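Putative transcriptional regulator (Streptomyces coelicolor, PDB 2HXI) probably binds DNA as a transcription regulator of the TetR family, with a predicted helix-turn-helix motif near the N-terminus and a helical C-terminal region. Local coordinates at residues V80-Y92 with A104-Q116. Sequence-based numbering, arbitrary orientation.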
loop_
_atom_site.group_PDB
_atom_site.type_symbol
_atom_site.label_atom_id
_atom_site.label_comp_id
_atom_site.label_asym_id
_atom_site.label_seq_id
_atom_site.Cartn_x
_atom_site.Cartn_y
_atom_site.Cartn_z
ATOM N N VAL B 80 -9.790 16.265 6.067
ATOM C CA VAL B 80 -10.147 15.391 7.184
ATOM C C VAL B 80 -8.974 14.396 7.513
ATOM O O VAL B 80 -8.697 14.118 8.662
ATOM C CB VAL B 80 -11.404 14.564 6.830
ATOM C CG1 VAL B 80 -11.790 13.783 8.061
ATOM C CG2 VAL B 80 -12.584 15.525 6.437
ATOM N N ALA B 81 -8.330 13.842 6.490
ATOM C CA ALA B 81 -7.184 12.914 6.731
ATOM C C ALA B 81 -6.113 13.660 7.558
ATOM O O ALA B 81 -5.545 13.097 8.515
ATOM C CB ALA B 81 -6.650 12.409 5.469
ATOM N N ASP B 82 -5.926 14.954 7.311
ATOM C CA ASP B 82 -5.012 15.751 8.137
ATOM C C ASP B 82 -5.383 15.730 9.604
ATOM O O ASP B 82 -4.504 15.666 10.470
ATOM C CB ASP B 82 -4.844 17.213 7.657
ATOM C CG ASP B 82 -3.641 17.901 8.351
ATOM O OD1 ASP B 82 -2.501 17.709 7.837
ATOM O OD2 ASP B 82 -3.812 18.546 9.434
ATOM N N ARG B 83 -6.689 15.772 9.916
ATOM C CA ARG B 83 -7.100 15.726 11.298
ATOM C C ARG B 83 -6.694 14.424 11.958
ATOM O O ARG B 83 -6.497 14.385 13.187
ATOM C CB ARG B 83 -8.635 15.916 11.449
ATOM C CG ARG B 83 -9.213 17.048 10.680
ATOM C CD ARG B 83 -8.586 18.371 11.209
ATOM N NE ARG B 83 -8.896 18.639 12.635
ATOM C CZ ARG B 83 -8.413 19.685 13.315
ATOM N NH1 ARG B 83 -7.545 20.529 12.706
ATOM N NH2 ARG B 83 -8.775 19.888 14.580
ATOM N N ILE B 84 -6.687 13.327 11.178
ATOM C CA ILE B 84 -6.249 12.023 11.689
ATOM C C ILE B 84 -4.760 12.033 12.011
ATOM O O ILE B 84 -4.350 11.498 13.045
ATOM C CB ILE B 84 -6.548 10.846 10.682
ATOM C CG1 ILE B 84 -8.065 10.791 10.311
ATOM C CG2 ILE B 84 -6.116 9.504 11.239
ATOM C CD1 ILE B 84 -9.021 10.739 11.470
ATOM N N LEU B 85 -3.951 12.631 11.138
ATOM C CA LEU B 85 -2.543 12.829 11.519
ATOM C C LEU B 85 -2.443 13.622 12.828
ATOM O O LEU B 85 -1.618 13.322 13.683
ATOM C CB LEU B 85 -1.806 13.567 10.413
ATOM C CG LEU B 85 -1.770 12.928 9.029
ATOM C CD1 LEU B 85 -1.016 13.838 8.015
ATOM C CD2 LEU B 85 -1.099 11.607 9.174
ATOM N N LEU B 86 -3.261 14.680 12.971
ATOM C CA LEU B 86 -3.152 15.528 14.128
ATOM C C LEU B 86 -3.421 14.738 15.389
ATOM O O LEU B 86 -2.639 14.809 16.368
ATOM C CB LEU B 86 -4.104 16.726 13.974
ATOM C CG LEU B 86 -4.084 17.736 15.134
ATOM C CD1 LEU B 86 -2.731 18.395 15.282
ATOM C CD2 LEU B 86 -5.166 18.795 14.907
ATOM N N SER B 87 -4.487 13.927 15.368
ATOM C CA SER B 87 -4.776 13.107 16.539
ATOM C C SER B 87 -3.747 12.004 16.744
ATOM O O SER B 87 -3.472 11.623 17.892
ATOM C CB SER B 87 -6.218 12.583 16.566
ATOM O OG SER B 87 -6.481 11.708 15.498
ATOM N N ALA B 88 -3.169 11.480 15.658
ATOM C CA ALA B 88 -2.095 10.505 15.830
ATOM C C ALA B 88 -0.995 11.048 16.720
ATOM O O ALA B 88 -0.350 10.288 17.488
ATOM C CB ALA B 88 -1.532 10.039 14.476
HETATM N N MSE B 89 -0.754 12.356 16.611
HETATM C CA MSE B 89 0.395 13.014 17.218
HETATM C C MSE B 89 -0.001 13.575 18.580
HETATM O O MSE B 89 0.855 14.043 19.322
HETATM C CB MSE B 89 0.949 14.098 16.275
HETATM C CG MSE B 89 1.534 13.551 14.927
HETATM SE SE MSE B 89 2.986 12.186 15.291
HETATM C CE MSE B 89 4.327 13.293 16.067
ATOM N N ASP B 90 -1.295 13.402 18.933
ATOM C CA ASP B 90 -1.842 13.735 20.251
ATOM C C ASP B 90 -1.131 13.136 21.411
ATOM O O ASP B 90 -1.215 11.913 21.687
ATOM C CB ASP B 90 -3.340 13.408 20.372
ATOM C CG ASP B 90 -4.187 14.562 19.985
ATOM O OD1 ASP B 90 -3.674 15.709 20.130
ATOM O OD2 ASP B 90 -5.340 14.336 19.548
ATOM N N GLY B 91 -0.448 14.036 22.117
ATOM C CA GLY B 91 0.258 13.645 23.331
ATOM C C GLY B 91 1.568 12.967 23.019
ATOM O O GLY B 91 2.111 12.244 23.859
ATOM N N TYR B 92 2.059 13.136 21.787
ATOM C CA TYR B 92 3.347 12.498 21.439
ATOM C C TYR B 92 4.490 13.261 22.080
ATOM O O TYR B 92 4.477 14.487 22.126
ATOM C CB TYR B 92 3.534 12.326 19.898
ATOM C CG TYR B 92 4.909 11.796 19.518
ATOM C CD1 TYR B 92 5.137 10.398 19.407
ATOM C CD2 TYR B 92 5.984 12.672 19.336
ATOM C CE1 TYR B 92 6.438 9.883 19.101
ATOM C CE2 TYR B 92 7.291 12.164 19.032
ATOM C CZ TYR B 92 7.492 10.779 18.911
ATOM O OH TYR B 92 8.719 10.238 18.580
ATOM N N ALA B 104 7.742 4.718 16.777
ATOM C CA ALA B 104 6.598 5.238 17.538
ATOM C C ALA B 104 5.635 6.047 16.678
ATOM O O ALA B 104 4.409 5.901 16.786
ATOM C CB ALA B 104 7.089 6.001 18.815
ATOM N N VAL B 105 6.167 6.945 15.868
ATOM C CA VAL B 105 5.314 7.654 14.950
ATOM C C VAL B 105 4.573 6.692 13.968
ATOM O O VAL B 105 3.377 6.801 13.781
ATOM C CB VAL B 105 6.130 8.706 14.174
ATOM C CG1 VAL B 105 5.289 9.342 12.997
ATOM C CG2 VAL B 105 6.646 9.775 15.135
ATOM N N ALA B 106 5.307 5.810 13.277
ATOM C CA ALA B 106 4.704 4.851 12.355
ATOM C C ALA B 106 3.551 4.048 13.073
ATOM O O ALA B 106 2.435 3.874 12.494
ATOM C CB ALA B 106 5.779 3.900 11.870
ATOM N N LEU B 107 3.780 3.613 14.323
ATOM C CA LEU B 107 2.718 2.864 15.022
ATOM C C LEU B 107 1.516 3.747 15.312
ATOM O O LEU B 107 0.356 3.246 15.267
ATOM C CB LEU B 107 3.214 2.228 16.331
ATOM C CG LEU B 107 4.311 1.178 16.031
ATOM C CD1 LEU B 107 4.831 0.611 17.375
ATOM C CD2 LEU B 107 3.850 0.082 15.105
ATOM N N ARG B 108 1.775 5.019 15.684
ATOM C CA ARG B 108 0.680 5.923 16.031
ATOM C C ARG B 108 -0.135 6.150 14.776
ATOM O O ARG B 108 -1.342 6.186 14.836
ATOM C CB ARG B 108 1.144 7.252 16.617
ATOM C CG ARG B 108 1.448 7.138 18.124
ATOM C CD ARG B 108 2.163 8.400 18.577
ATOM N NE ARG B 108 2.111 8.634 20.045
ATOM C CZ ARG B 108 1.265 9.451 20.659
ATOM N NH1 ARG B 108 1.352 9.590 21.983
ATOM N NH2 ARG B 108 0.334 10.130 19.978
ATOM N N LEU B 109 0.533 6.312 13.634
ATOM C CA LEU B 109 -0.192 6.546 12.411
ATOM C C LEU B 109 -1.015 5.321 12.052
ATOM O O LEU B 109 -2.165 5.469 11.600
ATOM C CB LEU B 109 0.782 6.846 11.249
ATOM C CG LEU B 109 1.538 8.192 11.307
ATOM C CD1 LEU B 109 2.641 8.193 10.222
ATOM C CD2 LEU B 109 0.542 9.389 11.080
ATOM N N ARG B 110 -0.434 4.111 12.198
ATOM C CA ARG B 110 -1.156 2.916 11.843
ATOM C C ARG B 110 -2.410 2.803 12.759
ATOM O O ARG B 110 -3.515 2.423 12.305
ATOM C CB ARG B 110 -0.250 1.698 11.989
ATOM C CG ARG B 110 -0.991 0.434 11.591
ATOM C CD ARG B 110 -0.124 -0.808 11.669
ATOM N NE ARG B 110 -0.958 -1.983 11.478
ATOM C CZ ARG B 110 -1.456 -2.698 12.466
ATOM N NH1 ARG B 110 -1.177 -2.356 13.722
ATOM N NH2 ARG B 110 -2.232 -3.741 12.171
ATOM N N GLU B 111 -2.223 3.086 14.055
ATOM C CA GLU B 111 -3.339 2.944 14.994
ATOM C C GLU B 111 -4.430 3.949 14.673
ATOM O O GLU B 111 -5.600 3.587 14.558
ATOM C CB GLU B 111 -2.799 2.952 16.439
ATOM C CG GLU B 111 -3.322 3.900 17.477
ATOM C CD GLU B 111 -2.390 3.810 18.758
ATOM O OE1 GLU B 111 -1.449 4.675 18.957
ATOM O OE2 GLU B 111 -2.601 2.806 19.505
ATOM N N SER B 112 -4.046 5.204 14.450
ATOM C CA SER B 112 -5.027 6.240 14.125
ATOM C C SER B 112 -5.835 5.946 12.871
ATOM O O SER B 112 -7.043 6.264 12.794
ATOM C CB SER B 112 -4.340 7.600 14.040
ATOM O OG SER B 112 -3.958 7.992 15.358
ATOM N N PHE B 113 -5.188 5.409 11.844
ATOM C CA PHE B 113 -5.919 5.060 10.629
ATOM C C PHE B 113 -6.717 3.734 10.722
ATOM O O PHE B 113 -7.524 3.438 9.843
ATOM C CB PHE B 113 -4.983 5.092 9.422
ATOM C CG PHE B 113 -4.726 6.481 8.929
ATOM C CD1 PHE B 113 -5.731 7.186 8.253
ATOM C CD2 PHE B 113 -3.514 7.114 9.145
ATOM C CE1 PHE B 113 -5.519 8.510 7.785
ATOM C CE2 PHE B 113 -3.270 8.426 8.677
ATOM C CZ PHE B 113 -4.286 9.148 7.999
ATOM N N GLY B 114 -6.481 2.978 11.793
ATOM C CA GLY B 114 -7.048 1.622 11.960
ATOM C C GLY B 114 -8.553 1.587 11.721
ATOM O O GLY B 114 -9.050 0.696 11.043
ATOM N N GLN B 115 -9.284 2.542 12.274
ATOM C CA GLN B 115 -10.738 2.542 12.081
ATOM C C GLN B 115 -11.176 3.568 11.032
ATOM O O GLN B 115 -12.372 3.843 10.919
ATOM C CB GLN B 115 -11.477 2.804 13.399
ATOM C CG GLN B 115 -11.306 1.729 14.487
ATOM C CD GLN B 115 -12.041 0.468 14.127
ATOM O OE1 GLN B 115 -11.412 -0.535 13.783
ATOM N NE2 GLN B 115 -13.383 0.512 14.154
ATOM N N GLN B 116 -10.225 4.072 10.229
ATOM C CA GLN B 116 -10.506 5.098 9.233
ATOM C C GLN B 116 -9.964 4.679 7.856
ATOM O O GLN B 116 -9.176 5.418 7.230
ATOM C CB GLN B 116 -9.949 6.479 9.653
ATOM C CG GLN B 116 -10.591 7.087 10.883
ATOM C CD GLN B 116 -11.878 7.814 10.524
ATOM O OE1 GLN B 116 -12.458 7.556 9.468
ATOM N NE2 GLN B 116 -12.290 8.767 11.385
HETATM O O HOH W 1 -6.328 9.018 16.183
HETATM O O HOH W 2 -0.911 10.219 23.528
#
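Residues 80-88, the C-terminal turns of helix 73-88, cross residues 104-113 obliquely, their N-to-C directions 128° apart and axes 8.9 Å apart, and A88 CA comes within 5.4 Å of R108 CA. A88 suits this crossing because its methyl is small: S112 lies against it, with OG only 3.2 Å from A88 CA. A water joins the hydroxyls of S112 and S87 at the margin. The long chain of R108, extended from CG to NE, carries a flat group of donors to two backbone carbonyls: NH2 gives hydrogen bonds in the guanidinium plane to A88 O (2.6 Å) and, nearly straight at 168°, to D90 O, which it meets from above the carbonyl plane. A second water links D90 O to NH1. The type II turn M89-Y92, where G91 readily takes positive phi, then brings Y92 back over R108: Y92 CB lies above the centre of one guanidinium face, while the ring stands almost perpendicular to that plane and meets NE with its edge. CG of Y92 is anti to the backbone N (chi1 174°), and the ring reaches on to A104 CB and V105 CG2; its hydroxyl hydrogen-bonds to E139. At the other end, the flat F113 ring offers a face to branched I84, whose CG2 sits over its centre, a CH-pi contact of 3.6 Å; I84 CD1 touches the amide of Q116, whose NE2 hydrogen-bonds to A39 O. The branched end of L85 serves two neighbours, CD2 pressing tightly on L109 CD2 (3.4 Å) and meeting the edge of F113. This packing probably links the DNA-binding end to the C-terminal region, consistent with the TetR family. Helix 117-126 borders it through W123, stacked on F113, and L119, against I84; helix 131-146 touches L85 and V105, and helix 31-43 lies beside Q116.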